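Local coordinates for protein 1-deoxy-D-xylulose 5-phosphate reductoisomerase (Moraxella catarrhalis, PDB 4ZQG) that catalyses, in the MEP pathway, the rearrangement and reduction of 1-deoxy-D-xylulose 5-phosphate to 2-C-methyl-D-erythritol 4-phosphate with a nicotinamide cofactor, at residues 106-111 with 132-137; 137-142 with 148-153; 142-147 with 171-176. All blocks are in the same frame, centred on the assembly; numbering follows the deposited sequence.

Contact 1: 106-111 with 132-137. With NAD (nicotinamide-adenine-dinucleotide), chain C.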
loop_
_atom_site.group_PDB
_atom_site.type_symbol
_atom_site.label_atom_id
_atom_site.label_comp_id
_atom_site.label_asym_id
_atom_site.label_seq_id
_atom_site.Cartn_x
_atom_site.Cartn_y
_atom_site.Cartn_z
ATOM N N VAL A 106 -27.266 0.243 11.062
ATOM C CA VAL A 106 -26.529 -0.696 11.920
ATOM C C VAL A 106 -27.287 -2.012 12.119
ATOM O O VAL A 106 -28.506 -2.061 12.133
ATOM C CB VAL A 106 -26.189 -0.082 13.299
ATOM C CG1 VAL A 106 -27.440 0.180 14.111
ATOM C CG2 VAL A 106 -25.272 -0.997 14.090
ATOM N N GLY A 107 -26.517 -3.090 12.241
ATOM C CA GLY A 107 -27.023 -4.407 12.629
ATOM C C GLY A 107 -27.787 -5.123 11.539
ATOM O O GLY A 107 -27.646 -4.814 10.354
ATOM N N ALA A 108 -28.630 -6.060 11.968
ATOM C CA ALA A 108 -29.443 -6.861 11.075
ATOM C C ALA A 108 -30.512 -6.005 10.443
ATOM O O ALA A 108 -30.970 -6.285 9.344
ATOM C CB ALA A 108 -30.077 -7.997 11.840
ATOM N N ALA A 109 -30.894 -4.936 11.120
ATOM C CA ALA A 109 -31.906 -4.051 10.565
ATOM C C ALA A 109 -31.557 -3.571 9.140
ATOM O O ALA A 109 -32.431 -3.166 8.405
ATOM C CB ALA A 109 -32.130 -2.874 11.500
ATOM N N GLY A 110 -30.299 -3.663 8.727
ATOM C CA GLY A 110 -29.892 -3.188 7.408
ATOM C C GLY A 110 -29.862 -4.229 6.309
ATOM O O GLY A 110 -29.534 -3.938 5.163
ATOM N N LEU A 111 -30.222 -5.448 6.648
ATOM C CA LEU A 111 -30.094 -6.559 5.734
ATOM C C LEU A 111 -31.032 -6.502 4.522
ATOM O O LEU A 111 -30.594 -6.650 3.386
ATOM C CB LEU A 111 -30.270 -7.839 6.528
ATOM C CG LEU A 111 -30.611 -9.115 5.814
ATOM C CD1 LEU A 111 -29.733 -9.347 4.615
ATOM C CD2 LEU A 111 -30.425 -10.182 6.867
ATOM N N LEU A 132 -23.233 -8.603 5.690
ATOM C CA LEU A 132 -22.403 -9.636 5.127
ATOM C C LEU A 132 -22.147 -10.786 6.123
ATOM O O LEU A 132 -22.138 -11.945 5.709
ATOM C CB LEU A 132 -21.097 -9.013 4.607
ATOM C CG LEU A 132 -20.902 -8.976 3.084
ATOM C CD1 LEU A 132 -22.133 -8.786 2.225
ATOM C CD2 LEU A 132 -19.934 -7.876 2.770
ATOM N N VAL A 133 -21.983 -10.492 7.409
ATOM C CA VAL A 133 -21.832 -11.526 8.422
ATOM C C VAL A 133 -23.048 -12.436 8.455
ATOM O O VAL A 133 -22.949 -13.611 8.772
ATOM C CB VAL A 133 -21.694 -10.927 9.824
ATOM C CG1 VAL A 133 -21.758 -11.980 10.901
ATOM C CG2 VAL A 133 -20.411 -10.146 9.972
ATOM N N MET A 134 -24.222 -11.890 8.151
ATOM C CA MET A 134 -25.470 -12.667 8.207
ATOM C C MET A 134 -25.980 -13.213 6.897
ATOM O O MET A 134 -26.676 -14.210 6.900
ATOM C CB MET A 134 -26.559 -11.825 8.845
ATOM C CG MET A 134 -26.175 -11.523 10.262
ATOM S SD MET A 134 -27.609 -11.340 11.279
ATOM C CE MET A 134 -28.388 -10.055 10.329
ATOM N N ALA A 135 -25.650 -12.585 5.788
ATOM C CA ALA A 135 -26.219 -12.988 4.530
ATOM C C ALA A 135 -25.221 -12.832 3.410
ATOM O O ALA A 135 -25.588 -12.536 2.270
ATOM C CB ALA A 135 -27.463 -12.167 4.259
ATOM N N GLY A 136 -23.962 -13.060 3.743
ATOM C CA GLY A 136 -22.885 -12.882 2.803
ATOM C C GLY A 136 -23.128 -13.610 1.497
ATOM O O GLY A 136 -23.107 -12.980 0.442
ATOM N N ASP A 137 -23.396 -14.914 1.543
ATOM C CA ASP A 137 -23.533 -15.656 0.290
ATOM C C ASP A 137 -24.662 -15.057 -0.489
ATOM O O ASP A 137 -24.549 -14.844 -1.687
ATOM C CB ASP A 137 -23.837 -17.148 0.493
ATOM C CG ASP A 137 -22.844 -17.840 1.407
ATOM O OD1 ASP A 137 -21.660 -18.069 1.003
ATOM O OD2 ASP A 137 -23.286 -18.160 2.539
HETATM P PA NAD C . -25.015 4.615 14.326
HETATM O O1A NAD C . -25.538 3.845 15.489
HETATM O O2A NAD C . -24.228 5.893 14.523
HETATM O O5B NAD C . -26.157 4.874 13.211
HETATM C C5B NAD C . -26.989 3.859 12.677
HETATM C C4B NAD C . -27.950 4.429 11.621
HETATM O O4B NAD C . -28.882 3.384 11.286
HETATM C C3B NAD C . -28.765 5.635 12.110
HETATM O O3B NAD C . -28.981 6.595 11.072
HETATM C C2B NAD C . -30.086 5.011 12.530
HETATM O O2B NAD C . -31.214 5.842 12.265
HETATM C C1B NAD C . -30.199 3.734 11.704
HETATM N N9A NAD C . -30.853 2.638 12.479
HETATM C C8A NAD C . -30.519 2.242 13.720
HETATM N N7A NAD C . -31.314 1.231 14.145
HETATM C C5A NAD C . -32.183 0.964 13.171
HETATM C C6A NAD C . -33.296 -0.003 13.028
HETATM N N6A NAD C . -33.591 -0.879 14.041
HETATM N N1A NAD C . -33.966 0.053 11.859
HETATM C C2A NAD C . -33.667 0.952 10.875
HETATM N N3A NAD C . -32.673 1.868 10.941
HETATM C C4A NAD C . -31.902 1.904 12.065
HETATM O O3 NAD C . -24.118 3.557 13.492
HETATM P PN NAD C . -22.654 3.736 12.842
HETATM O O1N NAD C . -21.694 3.702 14.011
HETATM O O2N NAD C . -22.733 4.839 11.813
HETATM O O5D NAD C . -22.608 2.317 12.089
HETATM C C5D NAD C . -23.239 2.114 10.823
HETATM C C4D NAD C . -22.725 0.824 10.180
HETATM O O4D NAD C . -21.435 1.003 9.587
HETATM C C3D NAD C . -22.578 -0.271 11.220
HETATM O O3D NAD C . -22.921 -1.499 10.587
HETATM C C2D NAD C . -21.122 -0.214 11.625
HETATM O O2D NAD C . -20.678 -1.468 12.162
HETATM C C1D NAD C . -20.464 0.217 10.309
HETATM N N1N NAD C . -19.223 0.976 10.523
HETATM C C2N NAD C . -19.231 2.159 11.188
HETATM C C3N NAD C . -18.033 2.867 11.420
HETATM C C7N NAD C . -18.001 4.197 12.131
HETATM O O7N NAD C . -17.009 4.899 12.055
HETATM N N7N NAD C . -19.059 4.612 12.827
HETATM C C4N NAD C . -16.844 2.333 10.949
HETATM C C5N NAD C . -16.881 1.144 10.266
HETATM C C6N NAD C . -18.070 0.466 10.059
#

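Contact 2: 137-142 with 148-153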
loop_
_atom_site.group_PDB
_atom_site.type_symbol
_atom_site.label_atom_id
_atom_site.label_comp_id
_atom_site.label_asym_id
_atom_site.label_seq_id
_atom_site.Cartn_x
_atom_site.Cartn_y
_atom_site.Cartn_z
ATOM N N ASP A 137 -23.396 -14.914 1.543
ATOM C CA ASP A 137 -23.533 -15.656 0.290
ATOM C C ASP A 137 -24.662 -15.057 -0.489
ATOM O O ASP A 137 -24.549 -14.844 -1.687
ATOM C CB ASP A 137 -23.837 -17.148 0.493
ATOM C CG ASP A 137 -22.844 -17.840 1.407
ATOM O OD1 ASP A 137 -21.660 -18.069 1.003
ATOM O OD2 ASP A 137 -23.286 -18.160 2.539
ATOM N N LEU A 138 -25.760 -14.786 0.207
ATOM C CA LEU A 138 -26.982 -14.317 -0.451
ATOM C C LEU A 138 -26.779 -12.958 -1.072
ATOM O O LEU A 138 -27.177 -12.739 -2.218
ATOM C CB LEU A 138 -28.136 -14.277 0.533
ATOM C CG LEU A 138 -29.522 -13.874 0.022
ATOM C CD1 LEU A 138 -29.860 -14.564 -1.286
ATOM C CD2 LEU A 138 -30.567 -14.186 1.089
ATOM N N VAL A 139 -26.116 -12.074 -0.339
ATOM C CA VAL A 139 -25.869 -10.733 -0.825
ATOM C C VAL A 139 -24.957 -10.743 -2.060
ATOM O O VAL A 139 -25.287 -10.141 -3.106
ATOM C CB VAL A 139 -25.281 -9.832 0.291
ATOM C CG1 VAL A 139 -24.873 -8.458 -0.233
ATOM C CG2 VAL A 139 -26.277 -9.657 1.418
ATOM N N ILE A 140 -23.809 -11.402 -1.936
ATOM C CA ILE A 140 -22.846 -11.465 -3.039
ATOM C C ILE A 140 -23.446 -12.156 -4.258
ATOM O O ILE A 140 -23.332 -11.661 -5.396
ATOM C CB ILE A 140 -21.575 -12.242 -2.655
ATOM C CG1 ILE A 140 -20.820 -11.609 -1.468
ATOM C CG2 ILE A 140 -20.653 -12.372 -3.858
ATOM C CD1 ILE A 140 -20.383 -10.193 -1.687
ATOM N N LYS A 141 -24.065 -13.310 -4.027
ATOM C CA LYS A 141 -24.711 -14.054 -5.132
ATOM C C LYS A 141 -25.678 -13.122 -5.826
ATOM O O LYS A 141 -25.583 -12.923 -7.014
ATOM C CB LYS A 141 -25.453 -15.332 -4.662
ATOM C CG LYS A 141 -24.570 -16.545 -4.340
ATOM C CD LYS A 141 -25.424 -17.794 -4.049
ATOM N N THR A 142 -26.574 -12.515 -5.043
ATOM C CA THR A 142 -27.611 -11.614 -5.564
ATOM C C THR A 142 -27.023 -10.434 -6.334
ATOM O O THR A 142 -27.490 -10.091 -7.430
ATOM C CB THR A 142 -28.536 -11.099 -4.435
ATOM O OG1 THR A 142 -29.170 -12.217 -3.773
ATOM C CG2 THR A 142 -29.592 -10.150 -5.007
ATOM N N ALA A 148 -24.869 -5.609 -9.444
ATOM C CA ALA A 148 -24.557 -4.687 -8.381
ATOM C C ALA A 148 -23.059 -4.765 -8.111
ATOM O O ALA A 148 -22.472 -5.830 -8.218
ATOM C CB ALA A 148 -25.374 -5.005 -7.120
ATOM N N THR A 149 -22.471 -3.617 -7.776
ATOM C CA THR A 149 -21.076 -3.475 -7.415
ATOM C C THR A 149 -21.087 -3.140 -5.972
ATOM O O THR A 149 -21.849 -2.306 -5.564
ATOM C CB THR A 149 -20.405 -2.270 -8.124
ATOM O OG1 THR A 149 -21.016 -2.064 -9.396
ATOM C CG2 THR A 149 -18.896 -2.494 -8.336
ATOM N N ILE A 150 -20.245 -3.767 -5.189
ATOM C CA ILE A 150 -20.139 -3.475 -3.789
ATOM C C ILE A 150 -18.772 -2.914 -3.536
ATOM O O ILE A 150 -17.795 -3.549 -3.894
ATOM C CB ILE A 150 -20.271 -4.752 -2.964
ATOM C CG1 ILE A 150 -21.628 -5.389 -3.250
ATOM C CG2 ILE A 150 -20.077 -4.453 -1.478
ATOM C CD1 ILE A 150 -21.970 -6.515 -2.317
ATOM N N LEU A 151 -18.711 -1.736 -2.914
ATOM C CA LEU A 151 -17.482 -1.152 -2.440
ATOM C C LEU A 151 -17.505 -0.964 -0.960
ATOM O O LEU A 151 -18.370 -0.315 -0.409
ATOM C CB LEU A 151 -17.252 0.202 -3.065
ATOM C CG LEU A 151 -16.987 0.164 -4.562
ATOM C CD1 LEU A 151 -18.290 0.102 -5.347
ATOM C CD2 LEU A 151 -16.177 1.394 -4.963
ATOM N N PRO A 152 -16.500 -1.473 -0.290
ATOM C CA PRO A 152 -16.513 -1.352 1.150
ATOM C C PRO A 152 -16.034 -0.001 1.657
ATOM O O PRO A 152 -15.052 0.593 1.136
ATOM C CB PRO A 152 -15.528 -2.438 1.579
ATOM C CG PRO A 152 -14.543 -2.468 0.472
ATOM C CD PRO A 152 -15.320 -2.209 -0.784
ATOM N N ILE A 153 -16.718 0.423 2.710
ATOM C CA ILE A 153 -16.532 1.680 3.385
ATOM C C ILE A 153 -15.820 1.410 4.671
ATOM O O ILE A 153 -15.124 2.271 5.192
ATOM C CB ILE A 153 -17.921 2.300 3.750
ATOM C CG1 ILE A 153 -18.415 3.195 2.632
ATOM C CG2 ILE A 153 -17.932 3.059 5.115
ATOM C CD1 ILE A 153 -19.835 3.726 2.905
#

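Contact 3: 142-147 with 171-176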
loop_
_atom_site.group_PDB
_atom_site.type_symbol
_atom_site.label_atom_id
_atom_site.label_comp_id
_atom_site.label_asym_id
_atom_site.label_seq_id
_atom_site.Cartn_x
_atom_site.Cartn_y
_atom_site.Cartn_z
ATOM N N THR A 142 -26.574 -12.515 -5.043
ATOM C CA THR A 142 -27.611 -11.614 -5.564
ATOM C C THR A 142 -27.023 -10.434 -6.334
ATOM O O THR A 142 -27.490 -10.091 -7.430
ATOM C CB THR A 142 -28.536 -11.099 -4.435
ATOM O OG1 THR A 142 -29.170 -12.217 -3.773
ATOM C CG2 THR A 142 -29.592 -10.150 -5.007
ATOM N N ALA A 143 -25.985 -9.836 -5.756
ATOM C CA ALA A 143 -25.217 -8.765 -6.436
ATOM C C ALA A 143 -24.622 -9.199 -7.774
ATOM O O ALA A 143 -24.817 -8.518 -8.795
ATOM C CB ALA A 143 -24.133 -8.229 -5.525
ATOM N N LYS A 144 -23.932 -10.345 -7.773
ATOM C CA LYS A 144 -23.339 -10.864 -9.008
ATOM C C LYS A 144 -24.380 -11.098 -10.078
ATOM O O LYS A 144 -24.218 -10.677 -11.226
ATOM C CB LYS A 144 -22.497 -12.120 -8.746
ATOM C CG LYS A 144 -21.103 -11.784 -8.223
ATOM C CD LYS A 144 -20.215 -12.998 -8.128
ATOM C CE LYS A 144 -18.963 -12.690 -7.333
ATOM N NZ LYS A 144 -18.185 -11.592 -7.972
ATOM N N LYS A 145 -25.466 -11.738 -9.672
ATOM C CA LYS A 145 -26.588 -12.018 -10.557
ATOM C C LYS A 145 -27.177 -10.737 -11.180
ATOM O O LYS A 145 -27.517 -10.728 -12.346
ATOM C CB LYS A 145 -27.662 -12.841 -9.801
ATOM C CG LYS A 145 -28.871 -13.263 -10.635
ATOM C CD LYS A 145 -29.725 -14.317 -9.944
ATOM C CE LYS A 145 -31.120 -14.400 -10.571
ATOM N N HIS A 146 -27.271 -9.640 -10.439
ATOM C CA HIS A 146 -27.946 -8.466 -10.993
ATOM C C HIS A 146 -27.075 -7.295 -11.420
ATOM O O HIS A 146 -27.583 -6.282 -11.899
ATOM C CB HIS A 146 -29.009 -8.017 -10.032
ATOM C CG HIS A 146 -30.189 -8.927 -10.026
ATOM N ND1 HIS A 146 -30.311 -9.984 -9.146
ATOM C CD2 HIS A 146 -31.280 -8.968 -10.823
ATOM C CE1 HIS A 146 -31.445 -10.617 -9.382
ATOM N NE2 HIS A 146 -32.051 -10.019 -10.393
ATOM N N GLY A 147 -25.768 -7.424 -11.279
ATOM C CA GLY A 147 -24.885 -6.369 -11.735
ATOM C C GLY A 147 -24.675 -5.283 -10.708
ATOM O O GLY A 147 -24.328 -4.167 -11.051
ATOM N N ASP A 171 -13.746 -8.055 -10.114
ATOM C CA ASP A 171 -14.283 -9.399 -9.890
ATOM C C ASP A 171 -13.530 -10.131 -8.781
ATOM O O ASP A 171 -12.400 -10.626 -8.989
ATOM C CB ASP A 171 -14.186 -10.174 -11.193
ATOM C CG ASP A 171 -14.568 -11.626 -11.039
ATOM O OD1 ASP A 171 -14.113 -12.446 -11.884
ATOM O OD2 ASP A 171 -15.299 -11.959 -10.080
ATOM N N ASN A 172 -14.150 -10.247 -7.611
ATOM C CA ASN A 172 -13.437 -10.813 -6.458
ATOM C C ASN A 172 -12.960 -12.271 -6.605
ATOM O O ASN A 172 -12.110 -12.708 -5.843
ATOM C CB ASN A 172 -14.211 -10.601 -5.143
ATOM C CG ASN A 172 -15.518 -11.378 -5.064
ATOM O OD1 ASN A 172 -16.024 -11.903 -6.054
ATOM N ND2 ASN A 172 -16.073 -11.446 -3.860
ATOM N N THR A 173 -13.502 -13.006 -7.579
ATOM C CA THR A 173 -13.136 -14.403 -7.788
ATOM C C THR A 173 -11.796 -14.533 -8.484
ATOM O O THR A 173 -11.144 -15.561 -8.353
ATOM C CB THR A 173 -14.178 -15.157 -8.635
ATOM O OG1 THR A 173 -14.321 -14.489 -9.884
ATOM C CG2 THR A 173 -15.501 -15.197 -7.925
ATOM N N ALA A 174 -11.408 -13.484 -9.213
ATOM C CA ALA A 174 -10.095 -13.365 -9.825
ATOM C C ALA A 174 -8.951 -13.562 -8.835
ATOM O O ALA A 174 -7.837 -13.903 -9.251
ATOM C CB ALA A 174 -9.941 -12.014 -10.503
ATOM N N ILE A 175 -9.202 -13.356 -7.543
ATOM C CA ILE A 175 -8.191 -13.570 -6.506
ATOM C C ILE A 175 -7.708 -15.007 -6.353
ATOM O O ILE A 175 -6.770 -15.265 -5.602
ATOM C CB ILE A 175 -8.717 -13.131 -5.135
ATOM C CG1 ILE A 175 -7.575 -12.831 -4.184
ATOM C CG2 ILE A 175 -9.636 -14.185 -4.525
ATOM C CD1 ILE A 175 -7.981 -12.132 -2.920
ATOM N N HIS A 176 -8.352 -15.969 -6.995
ATOM C CA HIS A 176 -7.873 -17.352 -6.885
ATOM C C HIS A 176 -6.954 -17.700 -8.023
ATOM O O HIS A 176 -6.378 -18.752 -8.008
ATOM C CB HIS A 176 -9.031 -18.344 -6.821
ATOM C CG HIS A 176 -9.985 -18.064 -5.701
ATOM N ND1 HIS A 176 -9.702 -18.398 -4.396
ATOM C CD2 HIS A 176 -11.208 -17.481 -5.688
ATOM C CE1 HIS A 176 -10.715 -18.048 -3.626
ATOM N NE2 HIS A 176 -11.642 -17.488 -4.387
#

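Contact 1: 106-111 with 132-137
L111 forks against two residues of helix 130-146, and its path shows how one branched side chain can serve two neighbours at once. Its CB is directed at the helix but touches nothing there; CG then swings anti to the backbone N (chi1 161°), and the two methyls part. CD1 rests on the methyl of A135, with L111 CD1 and A135 CB 3.6 Å apart. CD2 faces the tip of M134, where L111 CD2 and M134 CE are 4.0 Å apart, the two side chains lying obliquely to each other. The M134 chain is bent at its last torsion (chi3 -56°) near this point, but the exact place of its terminal methyl is doubtful, since it is modelled too close to A108; its contacts with both A108 and L111 are therefore approximate. No hydrogen bond crosses the contact, which is largely buried and apolar. L388 and I391 of helix 387-409 close in on L111, and I391 also touches A135.

The loop is a tight turn, with L111 N bonded to A108 O at 2.9 Å as helix 111-120 begins. G107 supplies a positive phi (75°) before it, and its carbonyl is held by N128 ND2. A109 and V106 instead serve the cofactor: A109 CB lies 3.5 Å from C6A of the NAD adenine, and V106 CG1 is 3.7 Å from C8A of the same base. The turn thus has cofactor on one flank and helix on another, as befits the loop after strand 100-103 in a Rossmann-type dinucleotide-binding domain.

Contact 2: 137-142 with 148-153
I150 meets helix 130-146 through a single methyl, CD1, which touches V139 and I140 together. The isoleucine points its CB at the helix and keeps its outer torsion extended (chi2 -170°), which sends CD1 out toward the helix. Two different conformations receive it. In V139, CG1 lies anti to the backbone N (chi1 174°), which puts that methyl on the strand side, and V139 CG1 and I150 CD1 are 4.1 Å apart. I140 has its CB directed away from the strand, but the turn at chi2 (-59°) brings its CD1 back, and the I140 CD1 to I150 CD1 distance is again 4.1 Å. Both helix side chains cross I150 at about a right angle, and all the contact is van der Waals.

T142 handles its polar end within the helix. Its OG1 donates to L138 O over 2.6 Å, while the backbone N of T142 reaches the same oxygen from the opposite face of the carbonyl plane, so that two donors grip it.

Strand 149-152 is the edge strand of the parallel sheet within this chain, pairing with 123-126, and together with the helix it makes a beta-alpha-beta unit. L115 of helix 111-120 touches V139, whereas L242 of helix 230-243 packs on I150.

Contact 3: 142-147 with 171-176
K144, in the last turn of helix 130-146, and D171, the residue at which the chain leaves helix 166-170, are the closest pair of CA atoms across the two segments, 9.2 Å apart. The lysine spans the gap. Beyond CB its chain is extended through chi2 and chi3, until a bend at the last torsion (chi4 -60°) sets NZ beside N172. The hydrogen bond from K144 NZ to N172 OD1 is 2.9 Å long, but the amine stands 36° out of the amide's carbonyl plane and does not follow a lone pair. ND2 of the same amide donates to L242 O, which holds the group with its oxygen turned to the lysine. A longer salt bridge joins K144 NZ to D171 OD2 at 3.6 Å, the two side chains crossing near a right angle.

D171 also forms an Asx turn, its OD2 accepting the backbone N of T173 at 3.3 Å, from above the carboxylate plane. The T173 hydroxyl reinforces it, with OG1 donating to D171 OD2 over 2.7 Å on the syn side, somewhat out of that plane; both donors come from the same face. Two donors from T173 thus hold OD2 within its own loop, and the lysine adds a longer, charged contact. K144 CE also lies 4.3 Å from T173 CG2. G147 follows the helix end, leaving helical angles with a positive phi of 86°.

All three contacts draw on helix 130-146; along it burial falls and the chemistry turns from apolar to polar. Contact 1, toward the helix start and beside the NAD loop, is buried and wholly apolar across its segments. Contact 2, about 11 Å from contact 1 centre to centre, is partly buried, still apolar, and ties the helix to the outermost strand of the sheet within this chain; L132 CD1 and V139 CG1, 3.7 Å apart, link the two. Contact 3 lies at the surface by the helix end, where a lysine meets an amide and a carboxylate. Contacts 2 and 3 share T142, and A143 O probably accepts a hydrogen bond from A148 N where the chain turns into the strand.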